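D-alanyl-D-alanine carboxypeptidase (Streptococcus pneumoniae R6, PDB 1XP4) probably removes the terminal D-alanine from cell-wall peptide precursors as a penicillin-binding serine carboxypeptidase, thereby regulating peptidoglycan synthesis. Local coordinates at residues Ile60-Tyr73 with Pro85-Leu97. Sequence-based numbering, arbitrary orientation.
Sequences ITLSTPVDISDYPY and PMEARNYTVEELL
Val-66 and Tyr-91 form the hydrogen-bonded pair at the middle of a two-stranded antiparallel ribbon, 65-67 with 90-92, in the helical part of the penicillin-binding, beta-lactamase-like domain. Val-66 N gives its hydrogen to Tyr-91 O (2.6 Å), and Tyr-91 N returns one to Val-66 O (2.9 Å). Beyond the strand ends the pairing continues: Ile-68 N binds Arg-89 O, whereas Val-93 N reaches Thr-64 O only weakly.

Branched aliphatic residues suit the buried face. Val-66 lays CB and CG1 against Leu-96 CD1, and its CG2, beside the backbone N, meets Val-93 CG2 at 3.8 Å. Farther along, Ile-68 makes apolar contact with the selenomethionine Met-86. Helices 44-57 and 106-117 pack on this side through Ile-60 and Leu-96, and the Tyr-91 ring stacks on Phe-198.

Polar and aromatic groups close the far end, where a long, flexible arginine can serve two partners. The Glu-87 carboxylate lies at the edge of the Tyr-73 ring; the hydrogen bond from Tyr-73 OH to Glu-87 OE1 is modelled too short for its length to be trusted. Arg-89 NH2 forms a salt bridge with Asp-70 OD1 (2.7 Å), though the guanidinium's exact turn is uncertain. Bent at chi3 (129°), Arg-89 sets its CD 3.9 Å from the Tyr-73 ring centroid, a CH-pi contact over the face.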
loop_
_atom_site.group_PDB
_atom_site.type_symbol
_atom_site.label_atom_id
_atom_site.label_comp_id
_atom_site.label_asym_id
_atom_site.label_seq_id
_atom_site.Cartn_x
_atom_site.Cartn_y
_atom_site.Cartn_z
ATOM N N ILE A 60 -21.110 1.838 -7.130
ATOM C CA ILE A 60 -20.630 1.716 -8.501
ATOM C C ILE A 60 -20.191 0.274 -8.682
ATOM O O ILE A 60 -20.022 -0.450 -7.705
ATOM C CB ILE A 60 -19.416 2.626 -8.828
ATOM C CG1 ILE A 60 -18.270 2.355 -7.852
ATOM C CG2 ILE A 60 -19.836 4.067 -8.828
ATOM C CD1 ILE A 60 -16.982 3.056 -8.206
ATOM N N THR A 61 -20.019 -0.139 -9.932
ATOM C CA THR A 61 -19.592 -1.493 -10.230
ATOM C C THR A 61 -18.521 -1.402 -11.297
ATOM O O THR A 61 -18.389 -0.377 -11.965
ATOM C CB THR A 61 -20.748 -2.343 -10.773
ATOM O OG1 THR A 61 -21.144 -1.847 -12.059
ATOM C CG2 THR A 61 -21.939 -2.298 -9.822
ATOM N N LEU A 62 -17.763 -2.477 -11.467
ATOM C CA LEU A 62 -16.694 -2.500 -12.453
ATOM C C LEU A 62 -17.139 -2.182 -13.878
ATOM O O LEU A 62 -16.379 -1.591 -14.642
ATOM C CB LEU A 62 -15.981 -3.854 -12.419
ATOM C CG LEU A 62 -15.159 -4.061 -11.134
ATOM C CD1 LEU A 62 -14.639 -5.472 -11.039
ATOM C CD2 LEU A 62 -14.003 -3.075 -11.107
ATOM N N SER A 63 -18.365 -2.548 -14.242
ATOM C CA SER A 63 -18.839 -2.296 -15.605
ATOM C C SER A 63 -19.648 -1.014 -15.763
ATOM O O SER A 63 -20.170 -0.726 -16.844
ATOM C CB SER A 63 -19.680 -3.472 -16.087
ATOM O OG SER A 63 -20.933 -3.487 -15.431
ATOM N N THR A 64 -19.755 -0.246 -14.684
ATOM C CA THR A 64 -20.507 1.002 -14.707
ATOM C C THR A 64 -19.913 2.022 -15.679
ATOM O O THR A 64 -18.731 2.361 -15.600
ATOM C CB THR A 64 -20.559 1.661 -13.299
ATOM O OG1 THR A 64 -21.186 0.771 -12.363
ATOM C CG2 THR A 64 -21.338 2.979 -13.350
ATOM N N PRO A 65 -20.728 2.504 -16.628
ATOM C CA PRO A 65 -20.301 3.499 -17.619
ATOM C C PRO A 65 -20.029 4.832 -16.919
ATOM O O PRO A 65 -20.825 5.275 -16.085
ATOM C CB PRO A 65 -21.504 3.590 -18.553
ATOM C CG PRO A 65 -22.061 2.213 -18.500
ATOM C CD PRO A 65 -22.004 1.890 -17.027
ATOM N N VAL A 66 -18.909 5.467 -17.252
ATOM C CA VAL A 66 -18.556 6.746 -16.644
ATOM C C VAL A 66 -18.322 7.805 -17.715
ATOM O O VAL A 66 -17.466 7.638 -18.586
ATOM C CB VAL A 66 -17.274 6.639 -15.774
ATOM C CG1 VAL A 66 -16.952 7.985 -15.154
ATOM C CG2 VAL A 66 -17.466 5.613 -14.676
ATOM N N ASP A 67 -19.098 8.886 -17.642
ATOM C CA ASP A 67 -18.988 10.001 -18.584
ATOM C C ASP A 67 -17.687 10.747 -18.340
ATOM O O ASP A 67 -17.160 10.764 -17.231
ATOM C CB ASP A 67 -20.173 10.963 -18.413
ATOM C CG ASP A 67 -20.008 12.263 -19.194
ATOM O OD1 ASP A 67 -20.025 12.239 -20.445
ATOM O OD2 ASP A 67 -19.863 13.318 -18.546
ATOM N N ILE A 68 -17.178 11.375 -19.385
ATOM C CA ILE A 68 -15.938 12.115 -19.286
ATOM C C ILE A 68 -16.179 13.572 -19.673
ATOM O O ILE A 68 -16.147 13.927 -20.838
ATOM C CB ILE A 68 -14.883 11.409 -20.156
ATOM C CG1 ILE A 68 -14.596 10.049 -19.512
ATOM C CG2 ILE A 68 -13.615 12.230 -20.260
ATOM C CD1 ILE A 68 -13.706 9.153 -20.297
ATOM N N SER A 69 -16.431 14.405 -18.667
ATOM C CA SER A 69 -16.729 15.825 -18.869
ATOM C C SER A 69 -15.646 16.659 -19.540
ATOM O O SER A 69 -14.515 16.210 -19.721
ATOM C CB SER A 69 -17.118 16.485 -17.538
ATOM O OG SER A 69 -16.061 16.419 -16.602
ATOM N N ASP A 70 -16.019 17.886 -19.898
ATOM C CA ASP A 70 -15.123 18.821 -20.569
ATOM C C ASP A 70 -13.726 18.918 -19.945
ATOM O O ASP A 70 -12.715 18.728 -20.628
ATOM C CB ASP A 70 -15.752 20.214 -20.601
ATOM C CG ASP A 70 -17.132 20.225 -21.242
ATOM O OD1 ASP A 70 -17.408 19.361 -22.108
ATOM O OD2 ASP A 70 -17.932 21.124 -20.882
ATOM N N TYR A 71 -13.679 19.228 -18.654
ATOM C CA TYR A 71 -12.424 19.364 -17.924
ATOM C C TYR A 71 -11.476 18.173 -18.100
ATOM O O TYR A 71 -10.337 18.345 -18.531
ATOM C CB TYR A 71 -12.733 19.624 -16.441
ATOM C CG TYR A 71 -11.624 19.329 -15.447
ATOM C CD1 TYR A 71 -10.304 19.710 -15.691
ATOM C CD2 TYR A 71 -11.915 18.711 -14.226
ATOM C CE1 TYR A 71 -9.299 19.483 -14.743
ATOM C CE2 TYR A 71 -10.923 18.481 -13.272
ATOM C CZ TYR A 71 -9.617 18.867 -13.534
ATOM O OH TYR A 71 -8.635 18.626 -12.589
ATOM N N PRO A 72 -11.933 16.950 -17.781
ATOM C CA PRO A 72 -11.039 15.803 -17.941
ATOM C C PRO A 72 -10.788 15.498 -19.407
ATOM O O PRO A 72 -9.709 15.063 -19.785
ATOM C CB PRO A 72 -11.797 14.670 -17.254
ATOM C CG PRO A 72 -12.679 15.380 -16.288
ATOM C CD PRO A 72 -13.164 16.545 -17.088
ATOM N N TYR A 73 -11.792 15.728 -20.236
ATOM C CA TYR A 73 -11.655 15.434 -21.646
ATOM C C TYR A 73 -10.667 16.350 -22.352
ATOM O O TYR A 73 -9.822 15.885 -23.119
ATOM C CB TYR A 73 -13.020 15.503 -22.324
ATOM C CG TYR A 73 -12.956 15.386 -23.826
ATOM C CD1 TYR A 73 -12.413 14.251 -24.440
ATOM C CD2 TYR A 73 -13.414 16.421 -24.635
ATOM C CE1 TYR A 73 -12.326 14.158 -25.824
ATOM C CE2 TYR A 73 -13.334 16.340 -26.016
ATOM C CZ TYR A 73 -12.789 15.212 -26.606
ATOM O OH TYR A 73 -12.704 15.162 -27.979
ATOM N N PRO A 85 -6.002 8.614 -25.300
ATOM C CA PRO A 85 -7.190 9.089 -26.011
ATOM C C PRO A 85 -8.475 8.603 -25.357
ATOM O O PRO A 85 -8.574 7.439 -24.977
ATOM C CB PRO A 85 -7.002 8.508 -27.406
ATOM C CG PRO A 85 -5.503 8.444 -27.548
ATOM C CD PRO A 85 -5.083 7.912 -26.213
HETATM N N MSE A 86 -9.453 9.498 -25.217
HETATM C CA MSE A 86 -10.749 9.157 -24.626
HETATM C C MSE A 86 -11.847 9.831 -25.426
HETATM O O MSE A 86 -12.810 10.355 -24.872
HETATM C CB MSE A 86 -10.816 9.629 -23.179
HETATM C CG MSE A 86 -10.026 8.769 -22.232
HETATM SE SE MSE A 86 -10.097 9.425 -20.429
HETATM C CE MSE A 86 -8.625 8.394 -19.717
ATOM N N GLU A 87 -11.695 9.798 -26.742
ATOM C CA GLU A 87 -12.636 10.439 -27.648
ATOM C C GLU A 87 -14.069 9.950 -27.581
ATOM O O GLU A 87 -14.955 10.569 -28.149
ATOM C CB GLU A 87 -12.110 10.348 -29.084
ATOM C CG GLU A 87 -10.916 11.268 -29.351
ATOM C CD GLU A 87 -11.209 12.715 -28.970
ATOM O OE1 GLU A 87 -12.294 13.208 -29.353
ATOM O OE2 GLU A 87 -10.365 13.356 -28.298
ATOM N N ALA A 88 -14.298 8.849 -26.881
ATOM C CA ALA A 88 -15.645 8.312 -26.739
ATOM C C ALA A 88 -16.318 8.915 -25.502
ATOM O O ALA A 88 -17.515 8.723 -25.281
ATOM C CB ALA A 88 -15.589 6.799 -26.625
ATOM N N ARG A 89 -15.533 9.633 -24.699
ATOM C CA ARG A 89 -16.010 10.293 -23.480
ATOM C C ARG A 89 -16.931 9.485 -22.558
ATOM O O ARG A 89 -17.744 10.052 -21.835
ATOM C CB ARG A 89 -16.691 11.622 -23.835
ATOM C CG ARG A 89 -15.739 12.776 -24.152
ATOM C CD ARG A 89 -16.444 13.803 -25.029
ATOM N NE ARG A 89 -16.353 15.177 -24.538
ATOM C CZ ARG A 89 -16.853 15.595 -23.379
ATOM N NH1 ARG A 89 -17.476 14.748 -22.583
ATOM N NH2 ARG A 89 -16.752 16.864 -23.026
ATOM N N ASN A 90 -16.810 8.164 -22.584
ATOM C CA ASN A 90 -17.614 7.324 -21.707
ATOM C C ASN A 90 -16.957 5.961 -21.604
ATOM O O ASN A 90 -16.950 5.184 -22.558
ATOM C CB ASN A 90 -19.044 7.172 -22.226
ATOM C CG ASN A 90 -19.965 6.534 -21.198
ATOM O OD1 ASN A 90 -19.752 5.394 -20.779
ATOM N ND2 ASN A 90 -20.989 7.276 -20.776
ATOM N N TYR A 91 -16.390 5.678 -20.442
ATOM C CA TYR A 91 -15.724 4.414 -20.252
ATOM C C TYR A 91 -16.108 3.752 -18.950
ATOM O O TYR A 91 -16.680 4.372 -18.061
ATOM C CB TYR A 91 -14.207 4.598 -20.314
ATOM C CG TYR A 91 -13.718 5.080 -21.659
ATOM C CD1 TYR A 91 -13.745 6.438 -21.987
ATOM C CD2 TYR A 91 -13.295 4.170 -22.636
ATOM C CE1 TYR A 91 -13.378 6.883 -23.256
ATOM C CE2 TYR A 91 -12.921 4.604 -23.906
ATOM C CZ TYR A 91 -12.971 5.961 -24.210
ATOM O OH TYR A 91 -12.654 6.394 -25.471
ATOM N N THR A 92 -15.776 2.473 -18.866
ATOM C CA THR A 92 -16.050 1.643 -17.711
ATOM C C THR A 92 -15.179 1.999 -16.505
ATOM O O THR A 92 -14.048 2.470 -16.657
ATOM C CB THR A 92 -15.838 0.161 -18.104
ATOM O OG1 THR A 92 -17.085 -0.393 -18.529
ATOM C CG2 THR A 92 -15.289 -0.643 -16.960
ATOM N N VAL A 93 -15.723 1.785 -15.311
ATOM C CA VAL A 93 -14.991 2.037 -14.078
ATOM C C VAL A 93 -13.702 1.219 -14.149
ATOM O O VAL A 93 -12.611 1.733 -13.912
ATOM C CB VAL A 93 -15.806 1.580 -12.836
ATOM C CG1 VAL A 93 -14.888 1.415 -11.631
ATOM C CG2 VAL A 93 -16.892 2.594 -12.519
ATOM N N GLU A 94 -13.845 -0.060 -14.477
ATOM C CA GLU A 94 -12.706 -0.955 -14.590
ATOM C C GLU A 94 -11.732 -0.420 -15.633
ATOM O O GLU A 94 -10.517 -0.499 -15.464
ATOM C CB GLU A 94 -13.176 -2.363 -14.982
ATOM C CG GLU A 94 -12.055 -3.390 -15.149
ATOM C CD GLU A 94 -12.568 -4.804 -15.416
ATOM O OE1 GLU A 94 -13.305 -5.001 -16.406
ATOM O OE2 GLU A 94 -12.234 -5.725 -14.638
ATOM N N GLU A 95 -12.262 0.136 -16.711
ATOM C CA GLU A 95 -11.398 0.660 -17.753
ATOM C C GLU A 95 -10.570 1.835 -17.246
ATOM O O GLU A 95 -9.357 1.895 -17.472
ATOM C CB GLU A 95 -12.232 1.059 -18.973
ATOM C CG GLU A 95 -12.972 -0.121 -19.577
ATOM C CD GLU A 95 -13.596 0.191 -20.920
ATOM O OE1 GLU A 95 -14.494 1.065 -20.979
ATOM O OE2 GLU A 95 -13.183 -0.445 -21.919
ATOM N N LEU A 96 -11.219 2.761 -16.550
ATOM C CA LEU A 96 -10.518 3.919 -16.007
ATOM C C LEU A 96 -9.544 3.486 -14.916
ATOM O O LEU A 96 -8.425 3.992 -14.824
ATOM C CB LEU A 96 -11.519 4.924 -15.452
ATOM C CG LEU A 96 -12.465 5.506 -16.498
ATOM C CD1 LEU A 96 -13.474 6.413 -15.816
ATOM C CD2 LEU A 96 -11.663 6.266 -17.551
ATOM N N LEU A 97 -9.976 2.543 -14.092
ATOM C CA LEU A 97 -9.137 2.033 -13.023
ATOM C C LEU A 97 -7.849 1.472 -13.616
ATOM O O LEU A 97 -6.751 1.728 -13.121
ATOM C CB LEU A 97 -9.871 0.927 -12.274
ATOM C CG LEU A 97 -10.008 1.098 -10.767
ATOM C CD1 LEU A 97 -10.722 -0.126 -10.210
ATOM C CD2 LEU A 97 -8.640 1.272 -10.131
#